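Local coordinates for putative sugar binding protein (Geobacillus stearothermophilus, PDB 6GUQ), which probably serves as an extracytoplasmic solute-binding protein for sugars, closing its two lobes around a monosaccharide such as galactose or glucose, at residues P37-N42 with R69-D74; G184-A189 with H211-A216; K203-L208 with V232-R237; I244-L249 with A263-E268. One frame throughout, in Å; residues are numbered along the deposited sequence.

Contact 1. Residues P37-N42 with R69-D74. With BGC (beta-D-glucopyranose), chain B.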
loop_
_atom_site.group_PDB
_atom_site.type_symbol
_atom_site.label_atom_id
_atom_site.label_comp_id
_atom_site.label_asym_id
_atom_site.label_seq_id
_atom_site.Cartn_x
_atom_site.Cartn_y
_atom_site.Cartn_z
ATOM N N PRO A 37 10.418 -6.143 1.600
ATOM C CA PRO A 37 9.076 -5.630 1.934
ATOM C C PRO A 37 9.121 -4.549 3.008
ATOM O O PRO A 37 10.131 -4.342 3.677
ATOM C CB PRO A 37 8.357 -6.865 2.467
ATOM C CG PRO A 37 9.454 -7.612 3.150
ATOM C CD PRO A 37 10.670 -7.448 2.232
ATOM N N GLU A 38 7.974 -3.873 3.188
ATOM C CA GLU A 38 7.853 -2.892 4.276
ATOM C C GLU A 38 7.938 -3.558 5.650
ATOM O O GLU A 38 8.416 -2.941 6.615
ATOM C CB GLU A 38 6.539 -2.102 4.152
ATOM C CG GLU A 38 6.399 -0.914 5.134
ATOM C CD GLU A 38 5.371 0.151 4.697
ATOM O OE1 GLU A 38 4.634 -0.077 3.717
ATOM O OE2 GLU A 38 5.280 1.215 5.360
ATOM N N GLU A 39 7.505 -4.816 5.742
ATOM C CA GLU A 39 7.484 -5.583 6.981
ATOM C C GLU A 39 7.344 -7.047 6.594
ATOM O O GLU A 39 6.491 -7.389 5.769
ATOM C CB GLU A 39 6.332 -5.123 7.899
ATOM C CG GLU A 39 6.068 -5.982 9.134
ATOM C CD GLU A 39 5.167 -5.282 10.151
ATOM O OE1 GLU A 39 5.512 -4.171 10.623
ATOM O OE2 GLU A 39 4.096 -5.837 10.464
ATOM N N LEU A 40 8.173 -7.902 7.194
ATOM C CA LEU A 40 8.373 -9.251 6.673
ATOM C C LEU A 40 7.056 -10.026 6.585
ATOM O O LEU A 40 6.633 -10.426 5.492
ATOM C CB LEU A 40 9.397 -9.987 7.544
ATOM C CG LEU A 40 10.179 -11.167 6.941
ATOM C CD1 LEU A 40 11.020 -11.823 8.022
ATOM C CD2 LEU A 40 9.283 -12.210 6.277
ATOM N N ASP A 41 6.387 -10.246 7.726
ATOM C CA ASP A 41 5.240 -11.150 7.779
ATOM C C ASP A 41 3.894 -10.436 7.592
ATOM O O ASP A 41 2.840 -11.049 7.821
ATOM C CB ASP A 41 5.248 -11.948 9.090
ATOM C CG ASP A 41 4.342 -13.195 9.031
ATOM O OD1 ASP A 41 4.382 -13.935 8.020
ATOM O OD2 ASP A 41 3.588 -13.436 10.002
ATOM N N ASN A 42 3.903 -9.174 7.158
ATOM C CA ASN A 42 2.660 -8.499 6.789
ATOM C C ASN A 42 1.911 -9.278 5.697
ATOM O O ASN A 42 2.512 -9.728 4.712
ATOM C CB ASN A 42 2.971 -7.074 6.333
ATOM C CG ASN A 42 1.735 -6.317 5.895
ATOM O OD1 ASN A 42 1.214 -6.548 4.800
ATOM N ND2 ASN A 42 1.255 -5.409 6.747
ATOM N N ARG A 69 11.398 -7.294 10.539
ATOM C CA ARG A 69 10.326 -7.923 11.318
ATOM C C ARG A 69 9.197 -6.933 11.562
ATOM O O ARG A 69 8.014 -7.257 11.382
ATOM C CB ARG A 69 10.855 -8.446 12.661
ATOM C CG ARG A 69 12.011 -9.441 12.583
ATOM C CD ARG A 69 11.754 -10.696 13.433
ATOM N NE ARG A 69 12.607 -11.820 13.024
ATOM C CZ ARG A 69 13.810 -12.097 13.535
ATOM N NH1 ARG A 69 14.327 -11.335 14.494
ATOM N NH2 ARG A 69 14.499 -13.143 13.085
ATOM N N GLN A 70 9.554 -5.709 11.939
ATOM C CA GLN A 70 8.598 -4.666 12.269
ATOM C C GLN A 70 8.945 -3.414 11.485
ATOM O O GLN A 70 10.103 -2.974 11.495
ATOM C CB GLN A 70 8.594 -4.372 13.767
ATOM C CG GLN A 70 7.581 -3.341 14.180
ATOM C CD GLN A 70 7.979 -2.655 15.462
ATOM O OE1 GLN A 70 7.174 -1.952 16.071
ATOM N NE2 GLN A 70 9.234 -2.840 15.875
ATOM N N ALA A 71 7.935 -2.844 10.822
ATOM C CA ALA A 71 8.171 -1.754 9.886
ATOM C C ALA A 71 8.867 -0.606 10.597
ATOM O O ALA A 71 8.366 -0.071 11.595
ATOM C CB ALA A 71 6.865 -1.290 9.246
ATOM N N ASN A 72 10.041 -0.254 10.085
ATOM C CA ASN A 72 10.926 0.687 10.748
ATOM C C ASN A 72 11.866 1.224 9.683
ATOM O O ASN A 72 12.546 0.445 9.006
ATOM C CB ASN A 72 11.702 0.015 11.886
ATOM C CG ASN A 72 12.867 0.849 12.358
ATOM O OD1 ASN A 72 14.027 0.467 12.192
ATOM N ND2 ASN A 72 12.567 2.011 12.940
ATOM N N ILE A 73 11.891 2.549 9.538
ATOM C CA ILE A 73 12.584 3.159 8.410
ATOM C C ILE A 73 14.094 2.987 8.527
ATOM O O ILE A 73 14.788 2.829 7.515
ATOM C CB ILE A 73 12.185 4.640 8.296
ATOM C CG1 ILE A 73 13.097 5.354 7.304
ATOM C CG2 ILE A 73 12.195 5.309 9.690
ATOM C CD1 ILE A 73 12.579 6.690 6.887
ATOM N N ASP A 74 14.627 2.984 9.748
ATOM C CA ASP A 74 16.073 2.892 9.914
ATOM C C ASP A 74 16.563 1.474 9.651
ATOM O O ASP A 74 17.637 1.282 9.065
ATOM C CB ASP A 74 16.470 3.356 11.315
ATOM C CG ASP A 74 15.987 4.775 11.624
ATOM O OD1 ASP A 74 15.995 5.626 10.702
ATOM O OD2 ASP A 74 15.577 5.026 12.784
HETATM C C2 BGC B . 0.367 -0.990 0.899
HETATM C C3 BGC B . 1.676 -1.459 1.436
HETATM C C4 BGC B . 1.610 -1.494 2.931
HETATM C C5 BGC B . 0.520 -2.424 3.413
HETATM C C6 BGC B . 0.461 -2.310 4.907
HETATM C C1 BGC B . -0.801 -1.822 1.401
HETATM O O1 BGC B . -1.957 -1.166 1.112
HETATM O O2 BGC B . 0.307 -1.014 -0.542
HETATM O O3 BGC B . 2.674 -0.458 1.142
HETATM O O4 BGC B . 2.826 -1.953 3.516
HETATM O O5 BGC B . -0.778 -2.022 2.877
HETATM O O6 BGC B . -0.385 -3.310 5.388
#

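Contact 2. Residues G184-A189 with H211-A216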
loop_
_atom_site.group_PDB
_atom_site.type_symbol
_atom_site.label_atom_id
_atom_site.label_comp_id
_atom_site.label_asym_id
_atom_site.label_seq_id
_atom_site.Cartn_x
_atom_site.Cartn_y
_atom_site.Cartn_z
ATOM N N GLY A 184 -20.788 18.986 1.389
ATOM C CA GLY A 184 -21.199 18.250 2.568
ATOM C C GLY A 184 -20.282 17.123 2.987
ATOM O O GLY A 184 -20.717 16.257 3.750
ATOM N N ILE A 185 -19.048 17.063 2.477
ATOM C CA ILE A 185 -18.030 16.142 2.973
ATOM C C ILE A 185 -16.957 16.966 3.668
ATOM O O ILE A 185 -16.564 18.036 3.195
ATOM C CB ILE A 185 -17.433 15.265 1.858
ATOM C CG1 ILE A 185 -18.506 14.328 1.302
ATOM C CG2 ILE A 185 -16.200 14.478 2.371
ATOM C CD1 ILE A 185 -17.986 13.286 0.285
ATOM N N ARG A 186 -16.506 16.473 4.810
ATOM C CA ARG A 186 -15.614 17.210 5.684
ATOM C C ARG A 186 -14.766 16.173 6.405
ATOM O O ARG A 186 -15.306 15.178 6.894
ATOM C CB ARG A 186 -16.444 18.065 6.654
ATOM C CG ARG A 186 -15.696 18.969 7.601
ATOM C CD ARG A 186 -16.708 19.738 8.493
ATOM N NE ARG A 186 -16.535 19.489 9.932
ATOM C CZ ARG A 186 -17.392 18.811 10.706
ATOM N NH1 ARG A 186 -18.516 18.303 10.202
ATOM N NH2 ARG A 186 -17.133 18.642 12.000
ATOM N N ILE A 187 -13.451 16.372 6.423
ATOM C CA ILE A 187 -12.533 15.462 7.097
ATOM C C ILE A 187 -12.182 16.061 8.450
ATOM O O ILE A 187 -11.701 17.198 8.524
ATOM C CB ILE A 187 -11.260 15.230 6.266
ATOM C CG1 ILE A 187 -11.598 14.776 4.835
ATOM C CG2 ILE A 187 -10.337 14.232 6.974
ATOM C CD1 ILE A 187 -10.435 14.919 3.865
ATOM N N VAL A 188 -12.398 15.292 9.521
ATOM C CA VAL A 188 -12.261 15.793 10.889
ATOM C C VAL A 188 -11.032 15.264 11.618
ATOM O O VAL A 188 -10.689 15.808 12.681
ATOM C CB VAL A 188 -13.528 15.493 11.718
ATOM C CG1 VAL A 188 -14.721 16.180 11.099
ATOM C CG2 VAL A 188 -13.740 13.994 11.800
ATOM N N ALA A 189 -10.368 14.234 11.098
ATOM C CA ALA A 189 -9.230 13.646 11.787
ATOM C C ALA A 189 -8.445 12.775 10.822
ATOM O O ALA A 189 -9.009 12.211 9.880
ATOM C CB ALA A 189 -9.665 12.808 13.000
ATOM N N HIS A 211 -14.846 12.440 18.402
ATOM C CA HIS A 211 -15.606 12.973 17.272
ATOM C C HIS A 211 -16.826 12.099 17.067
ATOM O O HIS A 211 -16.959 11.429 16.034
ATOM C CB HIS A 211 -14.769 12.994 15.992
ATOM C CG HIS A 211 -13.565 13.882 16.037
ATOM N ND1 HIS A 211 -13.628 15.237 15.785
ATOM C CD2 HIS A 211 -12.255 13.594 16.234
ATOM C CE1 HIS A 211 -12.411 15.750 15.857
ATOM N NE2 HIS A 211 -11.559 14.774 16.122
ATOM N N PRO A 212 -17.751 12.085 18.032
ATOM C CA PRO A 212 -18.905 11.172 17.930
ATOM C C PRO A 212 -19.796 11.433 16.720
ATOM O O PRO A 212 -20.671 10.609 16.422
ATOM C CB PRO A 212 -19.661 11.419 19.243
ATOM C CG PRO A 212 -19.269 12.819 19.646
ATOM C CD PRO A 212 -17.851 12.994 19.191
ATOM N N ASP A 213 -19.608 12.551 16.022
ATOM C CA ASP A 213 -20.347 12.816 14.794
ATOM C C ASP A 213 -19.738 12.142 13.559
ATOM O O ASP A 213 -20.384 12.135 12.506
ATOM C CB ASP A 213 -20.442 14.328 14.569
ATOM C CG ASP A 213 -19.081 15.014 14.608
ATOM O OD1 ASP A 213 -18.201 14.566 15.382
ATOM O OD2 ASP A 213 -18.886 15.995 13.854
ATOM N N VAL A 214 -18.525 11.584 13.662
ATOM C CA VAL A 214 -17.920 10.833 12.565
ATOM C C VAL A 214 -18.868 9.730 12.123
ATOM O O VAL A 214 -19.244 8.861 12.914
ATOM C CB VAL A 214 -16.564 10.239 12.989
ATOM C CG1 VAL A 214 -16.118 9.155 12.015
ATOM C CG2 VAL A 214 -15.507 11.301 13.048
ATOM N N ASN A 215 -19.231 9.734 10.844
ATOM C CA ASN A 215 -20.000 8.635 10.272
ATOM C C ASN A 215 -19.305 7.973 9.076
ATOM O O ASN A 215 -19.957 7.240 8.320
ATOM C CB ASN A 215 -21.395 9.130 9.871
ATOM C CG ASN A 215 -21.348 10.290 8.883
ATOM O OD1 ASN A 215 -20.280 10.657 8.356
ATOM N ND2 ASN A 215 -22.504 10.881 8.635
ATOM N N ALA A 216 -18.008 8.201 8.874
ATOM C CA ALA A 216 -17.326 7.571 7.740
ATOM C C ALA A 216 -15.841 7.430 8.023
ATOM O O ALA A 216 -15.191 8.387 8.462
ATOM C CB ALA A 216 -17.518 8.360 6.436
#

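Contact 3. Residues K203-L208 with V232-R237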
loop_
_atom_site.group_PDB
_atom_site.type_symbol
_atom_site.label_atom_id
_atom_site.label_comp_id
_atom_site.label_asym_id
_atom_site.label_seq_id
_atom_site.Cartn_x
_atom_site.Cartn_y
_atom_site.Cartn_z
ATOM N N LYS A 203 -6.679 3.693 17.219
ATOM C CA LYS A 203 -6.950 5.029 16.698
ATOM C C LYS A 203 -8.429 5.235 16.413
ATOM O O LYS A 203 -8.922 6.365 16.495
ATOM C CB LYS A 203 -6.135 5.281 15.422
ATOM C CG LYS A 203 -4.638 5.366 15.666
ATOM C CD LYS A 203 -4.343 6.312 16.824
ATOM C CE LYS A 203 -2.951 6.075 17.402
ATOM N NZ LYS A 203 -1.872 6.802 16.654
ATOM N N ALA A 204 -9.143 4.171 16.053
ATOM C CA ALA A 204 -10.580 4.300 15.856
ATOM C C ALA A 204 -11.312 4.501 17.189
ATOM O O ALA A 204 -12.300 5.250 17.248
ATOM C CB ALA A 204 -11.108 3.077 15.115
ATOM N N TYR A 205 -10.848 3.848 18.271
ATOM C CA TYR A 205 -11.409 4.146 19.598
ATOM C C TYR A 205 -11.233 5.620 19.940
ATOM O O TYR A 205 -12.147 6.254 20.469
ATOM C CB TYR A 205 -10.768 3.282 20.698
ATOM C CG TYR A 205 -11.409 1.917 20.887
ATOM C CD1 TYR A 205 -12.650 1.775 21.510
ATOM C CD2 TYR A 205 -10.767 0.768 20.458
ATOM C CE1 TYR A 205 -13.241 0.515 21.673
ATOM C CE2 TYR A 205 -11.341 -0.489 20.624
ATOM C CZ TYR A 205 -12.574 -0.617 21.224
ATOM O OH TYR A 205 -13.122 -1.883 21.366
ATOM N N THR A 206 -10.069 6.189 19.604
ATOM C CA THR A 206 -9.758 7.565 19.980
ATOM C C THR A 206 -10.572 8.565 19.172
ATOM O O THR A 206 -11.103 9.535 19.720
ATOM C CB THR A 206 -8.269 7.808 19.776
ATOM O OG1 THR A 206 -7.530 6.991 20.695
ATOM C CG2 THR A 206 -7.931 9.303 19.933
ATOM N N ILE A 207 -10.655 8.355 17.855
ATOM C CA ILE A 207 -11.398 9.262 16.982
ATOM C C ILE A 207 -12.872 9.296 17.365
ATOM O O ILE A 207 -13.499 10.362 17.379
ATOM C CB ILE A 207 -11.218 8.842 15.511
ATOM C CG1 ILE A 207 -9.875 9.344 14.974
ATOM C CG2 ILE A 207 -12.418 9.296 14.657
ATOM C CD1 ILE A 207 -9.453 8.671 13.708
ATOM N N LEU A 208 -13.451 8.127 17.646
ATOM C CA LEU A 208 -14.879 8.035 17.920
ATOM C C LEU A 208 -15.239 8.698 19.244
ATOM O O LEU A 208 -16.254 9.405 19.343
ATOM C CB LEU A 208 -15.302 6.574 17.940
ATOM C CG LEU A 208 -15.535 6.002 16.555
ATOM C CD1 LEU A 208 -15.827 4.511 16.641
ATOM C CD2 LEU A 208 -16.685 6.757 15.934
ATOM N N VAL A 232 -16.055 -0.594 15.194
ATOM C CA VAL A 232 -17.422 -0.263 14.810
ATOM C C VAL A 232 -18.372 -1.382 15.229
ATOM O O VAL A 232 -19.492 -1.127 15.687
ATOM C CB VAL A 232 -17.496 0.021 13.299
ATOM C CG1 VAL A 232 -18.952 0.016 12.818
ATOM C CG2 VAL A 232 -16.791 1.349 12.982
ATOM N N GLU A 233 -17.931 -2.637 15.093
ATOM C CA GLU A 233 -18.776 -3.762 15.477
ATOM C C GLU A 233 -18.930 -3.860 16.990
ATOM O O GLU A 233 -20.004 -4.235 17.472
ATOM C CB GLU A 233 -18.220 -5.070 14.898
ATOM C CG GLU A 233 -18.767 -5.359 13.498
ATOM C CD GLU A 233 -18.434 -6.746 12.952
ATOM O OE1 GLU A 233 -18.912 -7.045 11.843
ATOM O OE2 GLU A 233 -17.699 -7.530 13.599
ATOM N N GLN A 234 -17.881 -3.507 17.745
ATOM C CA GLN A 234 -17.949 -3.516 19.205
ATOM C C GLN A 234 -18.963 -2.503 19.726
ATOM O O GLN A 234 -19.665 -2.769 20.708
ATOM C CB GLN A 234 -16.562 -3.235 19.785
ATOM C CG GLN A 234 -16.428 -3.516 21.280
ATOM C CD GLN A 234 -16.286 -5.009 21.608
ATOM O OE1 GLN A 234 -15.209 -5.590 21.468
ATOM N NE2 GLN A 234 -17.380 -5.628 22.040
ATOM N N PHE A 235 -19.060 -1.338 19.083
ATOM C CA PHE A 235 -19.993 -0.288 19.479
ATOM C C PHE A 235 -21.367 -0.412 18.819
ATOM O O PHE A 235 -22.206 0.478 19.004
ATOM C CB PHE A 235 -19.412 1.083 19.144
ATOM C CG PHE A 235 -18.317 1.532 20.060
ATOM C CD1 PHE A 235 -18.407 1.342 21.419
ATOM C CD2 PHE A 235 -17.196 2.163 19.555
ATOM C CE1 PHE A 235 -17.397 1.765 22.260
ATOM C CE2 PHE A 235 -16.175 2.591 20.398
ATOM C CZ PHE A 235 -16.277 2.383 21.754
ATOM N N HIS A 236 -21.613 -1.470 18.044
ATOM C CA HIS A 236 -22.878 -1.626 17.317
ATOM C C HIS A 236 -23.212 -0.378 16.504
ATOM O O HIS A 236 -24.366 0.039 16.399
ATOM C CB HIS A 236 -24.015 -1.988 18.271
ATOM C CG HIS A 236 -23.892 -3.373 18.825
ATOM N ND1 HIS A 236 -22.889 -3.740 19.701
ATOM C CD2 HIS A 236 -24.603 -4.498 18.575
ATOM C CE1 HIS A 236 -23.008 -5.024 19.988
ATOM N NE2 HIS A 236 -24.039 -5.507 19.318
ATOM N N ARG A 237 -22.174 0.214 15.910
ATOM C CA ARG A 237 -22.269 1.438 15.134
ATOM C C ARG A 237 -22.378 1.175 13.639
ATOM O O ARG A 237 -22.300 2.124 12.856
ATOM C CB ARG A 237 -21.051 2.315 15.423
ATOM C CG ARG A 237 -21.323 3.685 15.981
ATOM C CD ARG A 237 -19.998 4.385 16.256
ATOM N NE ARG A 237 -20.113 5.843 16.336
ATOM C CZ ARG A 237 -19.994 6.675 15.300
ATOM N NH1 ARG A 237 -19.765 6.193 14.077
ATOM N NH2 ARG A 237 -20.098 7.990 15.485
#

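Contact 4. Residues I244-L249 with A263-E268. With BGC (beta-D-glucopyranose), chain B.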
loop_
_atom_site.group_PDB
_atom_site.type_symbol
_atom_site.label_atom_id
_atom_site.label_comp_id
_atom_site.label_asym_id
_atom_site.label_seq_id
_atom_site.Cartn_x
_atom_site.Cartn_y
_atom_site.Cartn_z
ATOM N N ILE A 244 -14.684 2.570 4.027
ATOM C CA ILE A 244 -13.967 2.204 2.802
ATOM C C ILE A 244 -12.480 2.063 3.124
ATOM O O ILE A 244 -11.854 2.996 3.653
ATOM C CB ILE A 244 -14.192 3.214 1.668
ATOM C CG1 ILE A 244 -13.398 2.782 0.427
ATOM C CG2 ILE A 244 -13.818 4.620 2.130
ATOM C CD1 ILE A 244 -13.707 3.575 -0.790
ATOM N N GLY A 245 -11.921 0.891 2.814
ATOM C CA GLY A 245 -10.514 0.644 3.078
ATOM C C GLY A 245 -9.724 0.274 1.840
ATOM O O GLY A 245 -10.152 0.559 0.716
ATOM N N PHE A 246 -8.577 -0.380 2.031
ATOM C CA PHE A 246 -7.689 -0.773 0.944
ATOM C C PHE A 246 -7.515 -2.285 0.920
ATOM O O PHE A 246 -7.618 -2.963 1.951
ATOM C CB PHE A 246 -6.307 -0.108 1.076
ATOM C CG PHE A 246 -6.064 0.994 0.082
ATOM C CD1 PHE A 246 -6.669 2.236 0.241
ATOM C CD2 PHE A 246 -5.218 0.791 -1.017
ATOM C CE1 PHE A 246 -6.446 3.265 -0.679
ATOM C CE2 PHE A 246 -4.985 1.813 -1.949
ATOM C CZ PHE A 246 -5.600 3.046 -1.789
ATOM N N ASP A 247 -7.271 -2.803 -0.283
ATOM C CA ASP A 247 -6.861 -4.184 -0.521
ATOM C C ASP A 247 -7.952 -5.203 -0.204
ATOM O O ASP A 247 -9.054 -4.842 0.229
ATOM C CB ASP A 247 -5.579 -4.481 0.259
ATOM C CG ASP A 247 -4.433 -3.566 -0.168
ATOM O OD1 ASP A 247 -4.082 -3.582 -1.389
ATOM O OD2 ASP A 247 -3.903 -2.821 0.698
ATOM N N THR A 248 -7.643 -6.485 -0.428
ATOM C CA THR A 248 -8.633 -7.553 -0.442
ATOM C C THR A 248 -8.196 -8.747 0.404
ATOM O O THR A 248 -8.526 -9.892 0.081
ATOM C CB THR A 248 -8.915 -7.997 -1.874
ATOM O OG1 THR A 248 -7.673 -8.335 -2.510
ATOM C CG2 THR A 248 -9.619 -6.879 -2.681
ATOM N N LEU A 249 -7.444 -8.508 1.483
ATOM C CA LEU A 249 -7.113 -9.545 2.453
ATOM C C LEU A 249 -8.381 -10.269 2.890
ATOM O O LEU A 249 -9.461 -9.664 2.886
ATOM C CB LEU A 249 -6.412 -8.940 3.669
ATOM C CG LEU A 249 -5.051 -8.296 3.447
ATOM C CD1 LEU A 249 -4.458 -7.816 4.765
ATOM C CD2 LEU A 249 -4.141 -9.305 2.774
ATOM N N ALA A 263 -16.796 -0.733 0.996
ATOM C CA ALA A 263 -16.029 -0.729 -0.238
ATOM C C ALA A 263 -14.554 -0.851 0.099
ATOM O O ALA A 263 -14.126 -0.567 1.223
ATOM C CB ALA A 263 -16.275 0.540 -1.064
ATOM N N THR A 264 -13.778 -1.263 -0.902
ATOM C CA THR A 264 -12.342 -1.362 -0.704
ATOM C C THR A 264 -11.619 -1.213 -2.043
ATOM O O THR A 264 -12.087 -1.686 -3.086
ATOM C CB THR A 264 -11.974 -2.673 0.021
ATOM O OG1 THR A 264 -10.569 -2.696 0.319
ATOM C CG2 THR A 264 -12.375 -3.906 -0.785
ATOM N N VAL A 265 -10.498 -0.500 -1.992
ATOM C CA VAL A 265 -9.659 -0.238 -3.155
ATOM C C VAL A 265 -8.831 -1.480 -3.454
ATOM O O VAL A 265 -7.985 -1.880 -2.650
ATOM C CB VAL A 265 -8.755 0.976 -2.908
ATOM C CG1 VAL A 265 -7.849 1.213 -4.102
ATOM C CG2 VAL A 265 -9.589 2.191 -2.600
ATOM N N VAL A 266 -9.060 -2.077 -4.620
ATOM C CA VAL A 266 -8.322 -3.267 -5.042
ATOM C C VAL A 266 -6.880 -2.913 -5.389
ATOM O O VAL A 266 -6.615 -1.873 -5.999
ATOM C CB VAL A 266 -9.031 -3.905 -6.247
ATOM C CG1 VAL A 266 -8.077 -4.789 -7.021
ATOM C CG2 VAL A 266 -10.265 -4.662 -5.799
ATOM N N GLN A 267 -5.939 -3.781 -5.008
ATOM C CA GLN A 267 -4.584 -3.773 -5.562
ATOM C C GLN A 267 -4.240 -5.164 -6.063
ATOM O O GLN A 267 -4.973 -6.134 -5.842
ATOM C CB GLN A 267 -3.523 -3.337 -4.551
ATOM C CG GLN A 267 -3.689 -1.941 -4.030
ATOM C CD GLN A 267 -2.443 -1.416 -3.351
ATOM O OE1 GLN A 267 -1.640 -0.715 -3.971
ATOM N NE2 GLN A 267 -2.264 -1.760 -2.072
ATOM N N GLU A 268 -3.095 -5.259 -6.738
ATOM C CA GLU A 268 -2.623 -6.504 -7.335
ATOM C C GLU A 268 -1.247 -6.849 -6.772
ATOM O O GLU A 268 -0.231 -6.730 -7.470
ATOM C CB GLU A 268 -2.590 -6.395 -8.858
ATOM C CG GLU A 268 -3.965 -6.312 -9.508
ATOM C CD GLU A 268 -4.840 -7.522 -9.186
ATOM O OE1 GLU A 268 -6.081 -7.358 -9.033
ATOM O OE2 GLU A 268 -4.280 -8.640 -9.087
HETATM C C2 BGC B . 0.367 -0.990 0.899
HETATM C C3 BGC B . 1.676 -1.459 1.436
HETATM C C4 BGC B . 1.610 -1.494 2.931
HETATM C C5 BGC B . 0.520 -2.424 3.413
HETATM C C6 BGC B . 0.461 -2.310 4.907
HETATM C C1 BGC B . -0.801 -1.822 1.401
HETATM O O1 BGC B . -1.957 -1.166 1.112
HETATM O O2 BGC B . 0.307 -1.014 -0.542
HETATM O O3 BGC B . 2.674 -0.458 1.142
HETATM O O4 BGC B . 2.826 -1.953 3.516
HETATM O O5 BGC B . -0.778 -2.022 2.877
HETATM O O6 BGC B . -0.385 -3.310 5.388
HETATM O O HOH W 1 -5.511 -6.127 -2.856
#

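Contact 1. Residues P37-N42 with R69-D74
Glu39 lays its side chain over the bend at Arg69-Ala71, with its CG 3.2 Å from Arg69 O. The first torsion sets CG anti to the backbone N (chi1 171°), and the extended chain delivers the carboxylate to the far peptide. There OE1 accepts the backbone N-H of Ala71 (OE1 to N 2.8 Å, 156° at the hydrogen) through its anti lone pair, the one away from OE2. Just beside it the Ala71 CA-H faces Glu38 O, and the methyl of Ala71 packs against the same carbonyl, CB to O 3.5 Å. In this type I periplasmic-binding fold, 37-42 is the loop between strand 32-36 and helix 43-59, at the sugar cleft. Glu38 turns its extended chain into that cleft and accepts the O4 hydroxyl of the bound glucose on OE1 (2.6 Å), which Gln94 also donates to. Asn42 divides its amide: OD1 caps the start of helix 43-59, while ND2 donates to the sugar O6 at 3.0 Å.

Contact 2. Residues G184-A189 with H211-A216
Val188 is the tight centre of this contact. Its CG2 meets CG2 of Val214 at 3.5 Å, and the same methyl sits over one face of the His211 imidazole, 4.1 Å above the plane and displaced toward the rim. His211 holds its ring there with CG anti to the carbonyl carbon (chi1 -63°), so that CE1 also comes 3.6 Å from Val188 O. Ala189 adds its methyl obliquely, CB to NE2 of His211 4.1 Å, and Ile207 from helix 197-210 packs against both Ala189 and Val214. The solvent side is looser. Arg186 reaches across on a chain bent at chi3 and brings NH2 only to 3.7 Å from Asp213 OD2, a long salt bridge near the guanidinium plane, with the two charged planes 34° apart. One face of that guanidinium rests on Val188 CG1, within its own strand. A type I turn, closed by the hydrogen bond from Val214 N to His211 O, puts His211, Asp213 and Val214 against the edge strand. It follows helix 197-210 and leads into strand 216-219, completing a beta-alpha-beta crossover from edge strand 185-192 that passes over strand 154-160, as in Rossmann-like sheets.

Contact 3. Residues K203-L208 with V232-R237
Gln234, Phe235 and Arg237, at and just past the C-terminal end of helix 224-234, pack against Tyr205 and Leu208 of helix 197-210; the two are neighbouring crossover helices of a Rossmann-like lobe. Gln234 comes first: its CG, anti to the backbone N (chi1 -167°), touches the phenol oxygen of Tyr205 (CG to OH 3.7 Å). Phe235 follows with the broader surface. Its ring is steeply inclined to that of Tyr205, planes 79° apart and centroids 5.5 Å apart, and it brings CZ to 3.6 Å from Tyr205 CE1. Near the plane of the phenyl ring, at its edge, Leu208 CD1 lies 4.0 Å from CD2 of Phe235. At His236 the chain leaves the helix in a Schellman motif: His236 takes positive phi (51°), its N makes a weak bond to Glu233 O, and Arg237 N bonds back to Val232 O. Past the turn, Arg237 runs back alongside Leu208, extended from CG to NE. Both ends of its guanidinium are hydrogen-bonded elsewhere, NH2 to Val214 O and NH1 to Thr241 OG1, which should hold the plane of the group. Over the centre of one of its faces sits a methyl, with Leu208 CD2 3.4 Å from Arg237 CZ.

Contact 4. Residues I244-L249 with A263-E268
Asp247 and Gln267 each set CG anti to their own carbonyl carbon (chi1 -60° and -62°), and the extended glutamine then brings its amide to the carboxylate: NE2 of Gln267 donates to the syn lone pair of Asp247 OD1 (2.7 Å), which lies close to the amide plane. Behind them, parallel strands 242-246 and 263-266, joined by helix 250-258 in a beta-alpha-beta unit, are paired by Gly245 N to Ala263 O, Val265 N to Gly245 O and Asp247 N to Val265 O. Past the first strand, Thr264 OG1 donates to Asp247 O (2.6 Å) in the carbonyl plane. Val265 CB stands almost squarely over the Phe246 ring, 3.7 Å from its centroid. A water joins Asp247 OD1, Thr248 OG1 and Gln267 N. The sugar is gripped by Asp247 OD2, which accepts O1 at 2.6 Å, and Gln267 NE2, which gives O2 its other N-H (3.1 Å). Gln267 OE1 is hydrogen-bonded to Thr133 OG1, which sets which way round the amide lies; such a donor would probably stabilise the carboxylate's negative charge.

Overall arrangement
Contact 4 is the buried one, pairing two central strands of the second lobe through backbone bonds; contacts 1, 2 and 3 lie nearer the surface. Contacts 1 and 4 sit on opposite sides of the chain's centre, about 20 Å between centres, yet grip the same glucose from the two walls of the cleft, each through polar side chains on loops that follow strands. Contacts 2 and 3 lie away from the sugar and touch each other, with helix 197-210 running between the edge strand of contact 2 and the helix end of contact 3. Their chemistry is mainly apolar and aromatic, with charge at the margins.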